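Local structure of N2152 (Neocallimastix frontalis, 5U22) at residues G46-N50 and Q89-E93; I64-R68 and D274-I278. The protein is a family 39 glycoside hydrolase of an anaerobic rumen fungus that probably hydrolyses rare arabinosyl substrates, with a TIM barrel joined to a beta sandwich. One frame throughout, in Å; residues are numbered along the deposited sequence.

Contact 1 (G46-N50 and Q89-E93)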
# COMPACT_ATOMS: atom_id res chain seq x y z
N GLY A 46 -6.42 3.27 -8.98
CA GLY A 46 -5.44 4.32 -9.18
C GLY A 46 -4.97 4.43 -10.60
O GLY A 46 -4.51 5.49 -11.01
N LEU A 47 -5.09 3.34 -11.36
CA LEU A 47 -4.74 3.29 -12.77
C LEU A 47 -5.94 2.72 -13.50
O LEU A 47 -6.44 1.66 -13.12
CB LEU A 47 -3.50 2.42 -13.00
CG LEU A 47 -3.07 2.19 -14.45
CD1 LEU A 47 -2.76 3.51 -15.13
CD2 LEU A 47 -1.85 1.26 -14.49
N ILE A 48 -6.41 3.42 -14.53
CA ILE A 48 -7.53 2.90 -15.32
C ILE A 48 -7.16 2.88 -16.80
O ILE A 48 -5.98 3.00 -17.15
CB ILE A 48 -8.82 3.71 -15.07
CG1 ILE A 48 -8.63 5.19 -15.43
CG2 ILE A 48 -9.23 3.57 -13.59
CD1 ILE A 48 -9.88 6.00 -15.19
N GLU A 49 -8.16 2.72 -17.67
CA GLU A 49 -7.87 2.41 -19.07
C GLU A 49 -7.05 3.50 -19.73
O GLU A 49 -6.11 3.21 -20.49
CB GLU A 49 -9.17 2.18 -19.85
CG GLU A 49 -9.87 0.85 -19.57
CD GLU A 49 -10.88 0.95 -18.43
OE1 GLU A 49 -10.77 1.90 -17.62
OE2 GLU A 49 -11.79 0.09 -18.37
N ASN A 50 -7.37 4.77 -19.46
CA ASN A 50 -6.61 5.83 -20.11
C ASN A 50 -6.38 7.03 -19.18
O ASN A 50 -6.16 8.15 -19.67
CB ASN A 50 -7.30 6.29 -21.41
CG ASN A 50 -6.34 6.94 -22.39
OD1 ASN A 50 -5.17 6.55 -22.48
ND2 ASN A 50 -6.82 7.94 -23.12
N GLN A 89 -2.63 -4.84 -18.82
CA GLN A 89 -1.86 -4.61 -20.04
C GLN A 89 -1.03 -3.34 -19.93
O GLN A 89 0.13 -3.32 -20.35
CB GLN A 89 -2.77 -4.56 -21.26
CG GLN A 89 -2.01 -4.31 -22.57
CD GLN A 89 -0.99 -5.40 -22.91
OE1 GLN A 89 -1.29 -6.60 -22.88
NE2 GLN A 89 0.23 -4.98 -23.26
N ARG A 90 -1.61 -2.26 -19.39
CA ARG A 90 -0.82 -1.05 -19.20
C ARG A 90 0.39 -1.33 -18.31
O ARG A 90 1.49 -0.84 -18.57
CB ARG A 90 -1.67 0.07 -18.60
CG ARG A 90 -2.90 0.43 -19.42
CD ARG A 90 -3.46 1.79 -19.00
NE ARG A 90 -2.58 2.87 -19.46
CZ ARG A 90 -2.72 4.15 -19.12
NH1 ARG A 90 -3.70 4.53 -18.31
NH2 ARG A 90 -1.87 5.05 -19.60
N LEU A 91 0.19 -2.14 -17.26
CA LEU A 91 1.24 -2.36 -16.26
C LEU A 91 2.40 -3.19 -16.79
O LEU A 91 3.45 -3.23 -16.13
CB LEU A 91 0.64 -3.03 -15.02
CG LEU A 91 -0.18 -2.09 -14.14
CD1 LEU A 91 -0.96 -2.87 -13.08
CD2 LEU A 91 0.73 -1.04 -13.48
N LYS A 92 2.26 -3.85 -17.94
CA LYS A 92 3.39 -4.56 -18.51
C LYS A 92 4.56 -3.64 -18.79
O LYS A 92 5.70 -4.11 -18.86
CB LYS A 92 2.97 -5.28 -19.80
CG LYS A 92 2.10 -6.49 -19.60
N GLU A 93 4.31 -2.34 -18.94
CA GLU A 93 5.38 -1.38 -19.12
C GLU A 93 6.21 -1.21 -17.85
O GLU A 93 7.35 -0.72 -17.92
CB GLU A 93 4.80 -0.04 -19.57
CG GLU A 93 5.84 1.04 -19.83
CD GLU A 93 5.36 2.12 -20.78
OE1 GLU A 93 4.13 2.22 -21.03
OE2 GLU A 93 6.22 2.87 -21.30
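Arg90 reaches from the helix 84-91 to the loop carrying Ile48, Glu49 and Asn50, and its chain can be traced atom by atom. CB points toward the loop. Arg90 CD then comes within 3.4 Å of both Ile48 O and Glu49 O. A bend at chi3 (72°) lets NE and CZ run on beside these two carbonyls. There Arg90 NE lies 3.7 Å from Glu49 O, which sits oblique to the flat group and makes a plain contact. Arg90 NH1 carries the hydrogen bond: it donates to Ile48 O at 3.0 Å, nearly straight at 162°, with the acceptor at the guanidinium edge. Arg90 NH2 donates to Pro52 O further along the same loop. In the TIM barrel this loop precedes helix 55-58, and the helix 84-91 follows strand 66-70 in the outer layer, so the arginine ties a connecting segment to a barrel helix through main-chain carbonyls. Beneath the polar end, Leu47 CD1 meets Arg90 NH1 obliquely at 3.5 Å. The other methyl of that leucine, Leu47 CD2, packs on Leu91 CD2 at 3.6 Å, the two side chains running antiparallel past one another.

Contact 2 (I64-R68 and D274-I278); sequences INVMR and DSGMI
The amide nitrogen of Asn65 is gripped by two main-chain carbonyls, Asp274 O across the contact and Cys39 O elsewhere in the chain. The bond from Asn65 ND2 to Asp274 O is 3.2 Å long and somewhat bent (141°), but it lies in the carbonyl plane on a lone pair. Asn65 OD1 accepts from Arg98, so both ends of the amide are used and its rotation is fixed. A water provides a second link: it accepts from Val66 N at 3.0 Å and donates to Gly276 O at 2.9 Å, joining backbones that make no direct hydrogen bond to each other. Apolar groups fill in around these bonds. Val66 CG2 rests on Ser275 CB at 3.8 Å, while Ser275 OG bonds to Thr243. Met277 folds at chi2 and chi3 over strand 66-68; its CG lies only 3.2 Å from Val66 O, a tight fit, and its SD stands 3.9 Å from Arg68 CB. The short strands run in the same general direction, 45° apart, with axes 6.8 Å from each other at closest. They are probably next-but-one neighbours: Asn65 and Arg68 bond through their backbones to Ser41 and Ala43, a segment that would close the barrel between them, and the inward side chains and water meet inside it. Past CB the Arg68 chain runs extended to NE and ends in salt bridges with Glu143 and Glu246, about 5 Å from a bound buffer molecule, consistent with the active-site end of a family 39 TIM barrel.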
# COMPACT_ATOMS: atom_id res chain seq x y z
N ILE A 64 5.77 1.08 -9.25
CA ILE A 64 4.56 0.48 -8.69
C ILE A 64 4.78 -0.97 -8.27
O ILE A 64 5.44 -1.75 -8.98
CB ILE A 64 3.44 0.58 -9.74
CG1 ILE A 64 3.04 2.04 -9.97
CG2 ILE A 64 2.23 -0.25 -9.32
CD1 ILE A 64 2.44 2.71 -8.74
N ASN A 65 4.20 -1.34 -7.12
CA ASN A 65 4.21 -2.72 -6.66
C ASN A 65 2.94 -3.42 -7.14
O ASN A 65 2.96 -4.11 -8.16
CB ASN A 65 4.33 -2.77 -5.13
CG ASN A 65 4.42 -4.18 -4.60
OD1 ASN A 65 4.97 -5.07 -5.25
ND2 ASN A 65 3.88 -4.39 -3.41
N VAL A 66 1.82 -3.22 -6.45
CA VAL A 66 0.57 -3.89 -6.79
C VAL A 66 -0.55 -2.87 -6.80
O VAL A 66 -0.77 -2.18 -5.79
CB VAL A 66 0.22 -5.03 -5.81
CG1 VAL A 66 -1.03 -5.74 -6.28
CG2 VAL A 66 1.37 -6.01 -5.68
N MET A 67 -1.27 -2.78 -7.93
CA MET A 67 -2.48 -1.98 -8.01
C MET A 67 -3.70 -2.86 -7.71
O MET A 67 -3.59 -4.08 -7.56
CB MET A 67 -2.63 -1.34 -9.39
CG MET A 67 -1.45 -0.50 -9.81
SD MET A 67 -1.15 0.97 -8.79
CE MET A 67 -2.43 2.10 -9.35
N ARG A 68 -4.88 -2.23 -7.65
CA ARG A 68 -6.14 -2.95 -7.51
C ARG A 68 -7.14 -2.39 -8.50
O ARG A 68 -7.22 -1.17 -8.69
CB ARG A 68 -6.68 -2.85 -6.07
CG ARG A 68 -7.91 -3.71 -5.73
CD ARG A 68 -7.93 -3.81 -4.21
NE ARG A 68 -9.06 -4.50 -3.57
CZ ARG A 68 -10.04 -3.87 -2.92
NH1 ARG A 68 -10.11 -2.54 -2.89
NH2 ARG A 68 -10.98 -4.58 -2.30
N ASP A 274 3.11 -7.46 2.39
CA ASP A 274 3.44 -7.82 1.02
C ASP A 274 3.06 -6.71 0.04
O ASP A 274 3.83 -6.38 -0.87
CB ASP A 274 2.76 -9.13 0.64
CG ASP A 274 3.29 -9.69 -0.65
OD1 ASP A 274 4.48 -10.06 -0.69
OD2 ASP A 274 2.51 -9.77 -1.61
N SER A 275 1.86 -6.14 0.20
CA SER A 275 1.43 -5.06 -0.68
C SER A 275 0.43 -4.19 0.06
O SER A 275 -0.31 -4.66 0.93
CB SER A 275 0.79 -5.58 -1.97
OG SER A 275 -0.38 -6.36 -1.73
N GLY A 276 0.42 -2.91 -0.29
CA GLY A 276 -0.58 -1.99 0.23
C GLY A 276 -1.06 -1.08 -0.87
O GLY A 276 -0.26 -0.65 -1.71
N MET A 277 -2.36 -0.79 -0.91
CA MET A 277 -2.94 0.08 -1.93
C MET A 277 -3.67 1.24 -1.27
O MET A 277 -4.46 1.04 -0.35
CB MET A 277 -3.93 -0.68 -2.82
CG MET A 277 -3.29 -1.45 -3.96
SD MET A 277 -3.48 -3.23 -3.85
CE MET A 277 -2.43 -3.50 -2.49
N ILE A 278 -3.44 2.45 -1.80
CA ILE A 278 -4.17 3.61 -1.33
C ILE A 278 -5.66 3.47 -1.67
O ILE A 278 -6.04 2.83 -2.66
CB ILE A 278 -3.55 4.88 -1.96
CG1 ILE A 278 -2.09 4.99 -1.54
CG2 ILE A 278 -4.30 6.15 -1.55
CD1 ILE A 278 -1.33 6.03 -2.32
O HOH W 1 1.18 -2.25 -3.71

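In the fold
Contact 2 is buried, its centre about 5 Å from that of the chain, whereas contact 1 lies about 17 Å out and is only partly buried. Met67 connects them: its CB points away from strand 275-278, its CE packs 3.6 Å from Leu47 N and its CG lies 4.1 Å from Leu91 CD1. One face of strand 66-70 thus serves the barrel interior and the other the layer beneath helix 84-91, the next helix in sequence. Both contacts use main-chain carbonyls as acceptors; the donor in contact 2 is a buried amide inside the barrel, that in contact 1 a partly exposed guanidinium at the outer helix layer.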